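Cytosolic acyl coenzyme A thioester hydrolase (Mus musculus, PDB 2V1O) hydrolyses long-chain acyl-CoAs such as palmitoyl-CoA to free fatty acids and coenzyme A, this chain being the first of its two hotdog domains. Local coordinates at residues P61-E73 with E83-T95. Numbering follows the deposited sequence.
Sequences PMCIGEVAHVSAE and EVQVHVMSENILT. With COA (coenzyme A), chain J.
With CG anti to the carbonyl carbon (chi1 -64°) and the chain extended beyond it, Glu66 reaches Asn92, whose CG stands anti to its backbone N (chi1 -174°). Asn92 ND2 donates to the anti lone pair of Glu66 OE2 at 3.2 Å, near the plane of the amide, while the carboxylate lies turned 81° from that plane. Both residues also hold their own loops: Glu66 OE1 accepts from Cys63 N (2.9 Å), and Asn92 OD1 takes Leu94 N (an Asx turn) and Thr95 N (completing an Asx motif) from opposite faces of the amide plane. A carboxylate and a primary amide suit this place because each has a second polar atom to spend.

Beyond them, strands 67-73 and 83-91 pair antiparallel, as in His69 N to Met89 O (2.7 Å). Beta-branched valines suit the face toward helix 19-38: Val70 CG1 meets Val86 CG1 at 3.6 Å, and Met25 and Ala29 pack on Val70. On the other face the flexible Met89 lays CE over the His69 ring, a CH-pi contact 4.2 Å from the centroid. Nearby, Glu91 forms a salt bridge with Arg36 of a second subunit. This hotdog hairpin thus has a largely apolar face against the central helix and a mixed, more polar one that takes part in assembly.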
loop_
_atom_site.group_PDB
_atom_site.type_symbol
_atom_site.label_atom_id
_atom_site.label_comp_id
_atom_site.label_asym_id
_atom_site.label_seq_id
_atom_site.Cartn_x
_atom_site.Cartn_y
_atom_site.Cartn_z
ATOM N N PRO A 61 -16.574 -17.953 -0.731
ATOM C CA PRO A 61 -15.542 -17.138 -0.113
ATOM C C PRO A 61 -14.151 -17.484 -0.635
ATOM O O PRO A 61 -13.941 -18.553 -1.225
ATOM C CB PRO A 61 -15.663 -17.493 1.371
ATOM C CG PRO A 61 -16.205 -18.866 1.381
ATOM C CD PRO A 61 -17.150 -18.923 0.224
ATOM N N MET A 62 -13.225 -16.557 -0.435
ATOM C CA MET A 62 -11.821 -16.795 -0.692
ATOM C C MET A 62 -11.099 -16.518 0.616
ATOM O O MET A 62 -11.573 -15.725 1.438
ATOM C CB MET A 62 -11.326 -15.855 -1.783
ATOM C CG MET A 62 -10.012 -16.267 -2.432
ATOM S SD MET A 62 -9.628 -15.188 -3.822
ATOM C CE MET A 62 -11.117 -15.292 -4.793
ATOM N N CYS A 63 -9.959 -17.169 0.812
ATOM C CA CYS A 63 -9.241 -17.073 2.072
ATOM C C CYS A 63 -7.848 -16.525 1.862
ATOM O O CYS A 63 -7.292 -16.628 0.766
ATOM C CB CYS A 63 -9.152 -18.452 2.739
ATOM S SG CYS A 63 -10.743 -19.163 3.128
ATOM N N ILE A 64 -7.287 -15.945 2.921
ATOM C CA ILE A 64 -5.878 -15.584 2.946
ATOM C C ILE A 64 -5.069 -16.798 2.504
ATOM O O ILE A 64 -5.305 -17.923 2.974
ATOM C CB ILE A 64 -5.421 -15.155 4.374
ATOM C CG1 ILE A 64 -6.109 -13.855 4.800
ATOM C CG2 ILE A 64 -3.908 -14.981 4.436
ATOM C CD1 ILE A 64 -6.099 -13.633 6.324
ATOM N N GLY A 65 -4.142 -16.568 1.578
ATOM C CA GLY A 65 -3.217 -17.603 1.147
ATOM C C GLY A 65 -3.671 -18.336 -0.101
ATOM O O GLY A 65 -2.889 -19.051 -0.717
ATOM N N GLU A 66 -4.942 -18.176 -0.461
ATOM C CA GLU A 66 -5.439 -18.697 -1.740
ATOM C C GLU A 66 -5.051 -17.741 -2.867
ATOM O O GLU A 66 -4.779 -16.561 -2.619
ATOM C CB GLU A 66 -6.950 -18.956 -1.684
ATOM C CG GLU A 66 -7.293 -20.042 -0.668
ATOM C CD GLU A 66 -8.770 -20.387 -0.584
ATOM O OE1 GLU A 66 -9.631 -19.523 -0.873
ATOM O OE2 GLU A 66 -9.062 -21.542 -0.202
ATOM N N VAL A 67 -4.992 -18.268 -4.089
ATOM C CA VAL A 67 -4.594 -17.485 -5.252
ATOM C C VAL A 67 -5.844 -17.109 -6.032
ATOM O O VAL A 67 -6.611 -17.980 -6.452
ATOM C CB VAL A 67 -3.621 -18.249 -6.187
ATOM C CG1 VAL A 67 -3.380 -17.447 -7.479
ATOM C CG2 VAL A 67 -2.295 -18.564 -5.474
ATOM N N ALA A 68 -6.039 -15.806 -6.203
ATOM C CA ALA A 68 -7.099 -15.272 -7.047
ATOM C C ALA A 68 -6.629 -15.269 -8.502
ATOM O O ALA A 68 -5.599 -14.677 -8.825
ATOM C CB ALA A 68 -7.444 -13.874 -6.603
ATOM N N HIS A 69 -7.368 -15.958 -9.362
ATOM C CA HIS A 69 -7.104 -15.970 -10.803
ATOM C C HIS A 69 -8.153 -15.100 -11.471
ATOM O O HIS A 69 -9.336 -15.361 -11.320
ATOM C CB HIS A 69 -7.228 -17.391 -11.363
ATOM C CG HIS A 69 -6.079 -18.294 -11.034
ATOM N ND1 HIS A 69 -5.946 -18.922 -9.813
ATOM C CD2 HIS A 69 -5.039 -18.720 -11.789
ATOM C CE1 HIS A 69 -4.857 -19.669 -9.822
ATOM N NE2 HIS A 69 -4.292 -19.569 -11.010
ATOM N N VAL A 70 -7.725 -14.075 -12.207
ATOM C CA VAL A 70 -8.660 -13.162 -12.880
ATOM C C VAL A 70 -8.416 -13.177 -14.388
ATOM O O VAL A 70 -7.291 -12.966 -14.856
ATOM C CB VAL A 70 -8.571 -11.715 -12.311
ATOM C CG1 VAL A 70 -9.556 -10.792 -13.032
ATOM C CG2 VAL A 70 -8.848 -11.708 -10.821
ATOM N N SER A 71 -9.473 -13.451 -15.143
ATOM C CA SER A 71 -9.375 -13.543 -16.592
ATOM C C SER A 71 -10.490 -12.731 -17.247
ATOM O O SER A 71 -11.624 -12.730 -16.780
ATOM C CB SER A 71 -9.411 -15.007 -17.035
ATOM O OG SER A 71 -10.644 -15.618 -16.697
ATOM N N ALA A 72 -10.149 -12.047 -18.334
ATOM C CA ALA A 72 -11.063 -11.124 -18.991
ATOM C C ALA A 72 -11.167 -11.410 -20.478
ATOM O O ALA A 72 -10.215 -11.894 -21.108
ATOM C CB ALA A 72 -10.603 -9.695 -18.783
ATOM N N GLU A 73 -12.323 -11.087 -21.037
ATOM C CA GLU A 73 -12.554 -11.250 -22.468
ATOM C C GLU A 73 -13.477 -10.131 -22.944
ATOM O O GLU A 73 -14.478 -9.845 -22.296
ATOM C CB GLU A 73 -13.186 -12.621 -22.744
ATOM C CG GLU A 73 -13.676 -12.811 -24.178
ATOM C CD GLU A 73 -14.188 -14.212 -24.478
ATOM O OE1 GLU A 73 -14.722 -14.893 -23.571
ATOM O OE2 GLU A 73 -14.065 -14.629 -25.646
ATOM N N GLU A 83 -17.752 -4.037 -24.016
ATOM C CA GLU A 83 -18.256 -4.936 -22.988
ATOM C C GLU A 83 -17.180 -5.968 -22.663
ATOM O O GLU A 83 -16.613 -6.590 -23.569
ATOM C CB GLU A 83 -19.541 -5.629 -23.447
ATOM C CG GLU A 83 -20.202 -6.466 -22.362
ATOM C CD GLU A 83 -21.205 -7.466 -22.921
ATOM O OE1 GLU A 83 -20.852 -8.193 -23.874
ATOM O OE2 GLU A 83 -22.345 -7.513 -22.410
ATOM N N VAL A 84 -16.894 -6.128 -21.373
ATOM C CA VAL A 84 -15.867 -7.068 -20.912
ATOM C C VAL A 84 -16.473 -8.024 -19.892
ATOM O O VAL A 84 -17.137 -7.592 -18.941
ATOM C CB VAL A 84 -14.638 -6.336 -20.267
ATOM C CG1 VAL A 84 -13.580 -7.353 -19.818
ATOM C CG2 VAL A 84 -14.024 -5.281 -21.225
ATOM N N GLN A 85 -16.270 -9.320 -20.114
ATOM C CA GLN A 85 -16.656 -10.334 -19.152
ATOM C C GLN A 85 -15.426 -10.768 -18.377
ATOM O O GLN A 85 -14.383 -11.074 -18.966
ATOM C CB GLN A 85 -17.291 -11.539 -19.841
ATOM C CG GLN A 85 -18.642 -11.238 -20.456
ATOM C CD GLN A 85 -19.285 -12.455 -21.094
ATOM O OE1 GLN A 85 -18.767 -13.572 -21.010
ATOM N NE2 GLN A 85 -20.421 -12.239 -21.749
ATOM N N VAL A 86 -15.555 -10.787 -17.057
ATOM C CA VAL A 86 -14.436 -11.133 -16.183
ATOM C C VAL A 86 -14.800 -12.333 -15.313
ATOM O O VAL A 86 -15.897 -12.376 -14.736
ATOM C CB VAL A 86 -14.028 -9.942 -15.283
ATOM C CG1 VAL A 86 -12.875 -10.340 -14.327
ATOM C CG2 VAL A 86 -13.625 -8.744 -16.147
ATOM N N HIS A 87 -13.892 -13.308 -15.246
ATOM C CA HIS A 87 -14.063 -14.490 -14.382
ATOM C C HIS A 87 -13.026 -14.474 -13.280
ATOM O O HIS A 87 -11.838 -14.286 -13.544
ATOM C CB HIS A 87 -13.909 -15.804 -15.162
ATOM C CG HIS A 87 -15.089 -16.154 -16.011
ATOM N ND1 HIS A 87 -15.492 -15.382 -17.078
ATOM C CD2 HIS A 87 -15.941 -17.206 -15.966
ATOM C CE1 HIS A 87 -16.550 -15.932 -17.644
ATOM N NE2 HIS A 87 -16.841 -17.042 -16.990
ATOM N N VAL A 88 -13.479 -14.699 -12.048
ATOM C CA VAL A 88 -12.580 -14.815 -10.898
ATOM C C VAL A 88 -12.666 -16.230 -10.342
ATOM O O VAL A 88 -13.756 -16.715 -10.012
ATOM C CB VAL A 88 -12.929 -13.817 -9.781
ATOM C CG1 VAL A 88 -11.984 -13.989 -8.583
ATOM C CG2 VAL A 88 -12.871 -12.382 -10.309
ATOM N N MET A 89 -11.513 -16.885 -10.258
ATOM C CA MET A 89 -11.415 -18.234 -9.724
ATOM C C MET A 89 -10.419 -18.239 -8.560
ATOM O O MET A 89 -9.358 -17.601 -8.632
ATOM C CB MET A 89 -10.998 -19.206 -10.838
ATOM C CG MET A 89 -10.946 -20.672 -10.433
ATOM S SD MET A 89 -10.192 -21.808 -11.642
ATOM C CE MET A 89 -8.667 -20.976 -12.116
ATOM N N SER A 90 -10.787 -18.911 -7.471
ATOM C CA SER A 90 -9.878 -19.088 -6.345
ATOM C C SER A 90 -9.172 -20.421 -6.504
ATOM O O SER A 90 -9.769 -21.401 -6.970
ATOM C CB SER A 90 -10.615 -19.051 -5.002
ATOM O OG SER A 90 -11.547 -20.110 -4.919
ATOM N N GLU A 91 -7.896 -20.444 -6.138
ATOM C CA GLU A 91 -7.121 -21.666 -6.143
ATOM C C GLU A 91 -6.419 -21.803 -4.812
ATOM O O GLU A 91 -5.641 -20.931 -4.405
ATOM C CB GLU A 91 -6.081 -21.681 -7.268
ATOM C CG GLU A 91 -5.322 -22.998 -7.340
ATOM C CD GLU A 91 -4.070 -22.947 -8.209
ATOM O OE1 GLU A 91 -3.621 -21.848 -8.595
ATOM O OE2 GLU A 91 -3.522 -24.026 -8.482
ATOM N N ASN A 92 -6.714 -22.895 -4.132
ATOM C CA ASN A 92 -5.993 -23.226 -2.933
ATOM C C ASN A 92 -4.807 -24.081 -3.350
ATOM O O ASN A 92 -4.977 -25.224 -3.790
ATOM C CB ASN A 92 -6.902 -23.932 -1.923
ATOM C CG ASN A 92 -6.217 -24.171 -0.593
ATOM O OD1 ASN A 92 -5.160 -24.787 -0.533
ATOM N ND2 ASN A 92 -6.821 -23.679 0.482
ATOM N N ILE A 93 -3.608 -23.512 -3.241
ATOM C CA ILE A 93 -2.390 -24.186 -3.712
ATOM C C ILE A 93 -1.815 -25.228 -2.736
ATOM O O ILE A 93 -0.843 -25.921 -3.055
ATOM C CB ILE A 93 -1.308 -23.178 -4.188
ATOM C CG1 ILE A 93 -0.911 -22.219 -3.058
ATOM C CG2 ILE A 93 -1.807 -22.415 -5.446
ATOM C CD1 ILE A 93 0.134 -21.182 -3.472
ATOM N N LEU A 94 -2.408 -25.318 -1.546
ATOM C CA LEU A 94 -2.095 -26.400 -0.607
ATOM C C LEU A 94 -2.919 -27.656 -0.896
ATOM O O LEU A 94 -2.390 -28.767 -0.843
ATOM C CB LEU A 94 -2.300 -25.969 0.854
ATOM C CG LEU A 94 -1.630 -24.706 1.404
ATOM C CD1 LEU A 94 -1.762 -24.698 2.929
ATOM C CD2 LEU A 94 -0.171 -24.588 0.994
ATOM N N THR A 95 -4.207 -27.476 -1.201
ATOM C CA THR A 95 -5.120 -28.600 -1.445
ATOM C C THR A 95 -5.311 -28.903 -2.931
ATOM O O THR A 95 -5.655 -30.028 -3.299
ATOM C CB THR A 95 -6.522 -28.371 -0.813
ATOM O OG1 THR A 95 -7.138 -27.233 -1.420
ATOM C CG2 THR A 95 -6.426 -28.145 0.688
HETATM N N1A COA J . -27.636 -11.921 -3.474
HETATM C C2A COA J . -28.498 -11.521 -2.471
HETATM N N3A COA J . -28.868 -12.418 -1.487
HETATM C C4A COA J . -28.385 -13.693 -1.502
HETATM C C5A COA J . -27.509 -14.117 -2.501
HETATM C C6A COA J . -27.129 -13.215 -3.495
HETATM N N6A COA J . -26.218 -13.557 -4.408
HETATM N N7A COA J . -27.200 -15.418 -2.267
HETATM C C8A COA J . -27.852 -15.820 -1.153
HETATM N N9A COA J . -28.597 -14.766 -0.673
HETATM C C1B COA J . -29.284 -14.704 0.628
HETATM C C2B COA J . -30.522 -15.590 0.659
HETATM O O2B COA J . -31.625 -14.986 0.026
HETATM C C3B COA J . -30.699 -15.746 2.158
HETATM O O3B COA J . -31.390 -14.656 2.723
HETATM P P3B COA J . -32.953 -14.774 3.086
HETATM O O7A COA J . -33.718 -14.825 1.789
HETATM O O8A COA J . -33.174 -16.047 3.855
HETATM O O9A COA J . -33.358 -13.583 3.915
HETATM C C4B COA J . -29.275 -15.730 2.699
HETATM O O4B COA J . -28.471 -15.221 1.657
HETATM C C5B COA J . -28.797 -17.123 3.097
HETATM O O5B COA J . -29.037 -18.011 2.024
HETATM P P1A COA J . -28.541 -19.534 2.098
HETATM O O1A COA J . -28.734 -20.048 3.494
HETATM O O2A COA J . -29.298 -20.322 1.060
HETATM O O3A COA J . -26.972 -19.477 1.735
HETATM P P2A COA J . -26.371 -19.671 0.258
HETATM O O4A COA J . -27.293 -19.116 -0.802
HETATM O O5A COA J . -26.039 -21.123 0.008
HETATM O O6A COA J . -25.008 -18.820 0.333
HETATM C CBP COA J . -23.636 -16.879 0.696
HETATM C CCP COA J . -25.048 -17.409 0.455
HETATM C CDP COA J . -23.639 -15.355 0.533
HETATM C CEP COA J . -23.263 -17.213 2.137
HETATM C CAP COA J . -22.658 -17.547 -0.286
HETATM O OAP COA J . -23.040 -17.352 -1.631
HETATM C C9P COA J . -21.249 -17.055 -0.109
HETATM O O9P COA J . -20.488 -17.517 0.965
HETATM N N8P COA J . -20.783 -16.186 -1.000
HETATM C C7P COA J . -19.471 -15.588 -0.848
HETATM C C6P COA J . -19.538 -14.396 0.100
HETATM C C5P COA J . -18.186 -13.733 0.180
HETATM O O5P COA J . -17.250 -14.311 0.771
HETATM N N4P COA J . -18.085 -12.534 -0.414
HETATM C C3P COA J . -16.813 -11.977 -0.855
HETATM C C2P COA J . -16.149 -12.818 -1.954
HETATM S S1P COA J . -14.530 -12.122 -2.346
HETATM O O HOH W 1 -13.883 -18.749 -4.213
HETATM O O HOH W 2 -3.739 -21.669 -1.039
HETATM O O HOH W 3 -14.018 -13.917 -18.866
HETATM O O HOH W 4 -10.082 -16.783 -14.044
HETATM O O HOH W 5 -15.912 -14.721 -20.991
#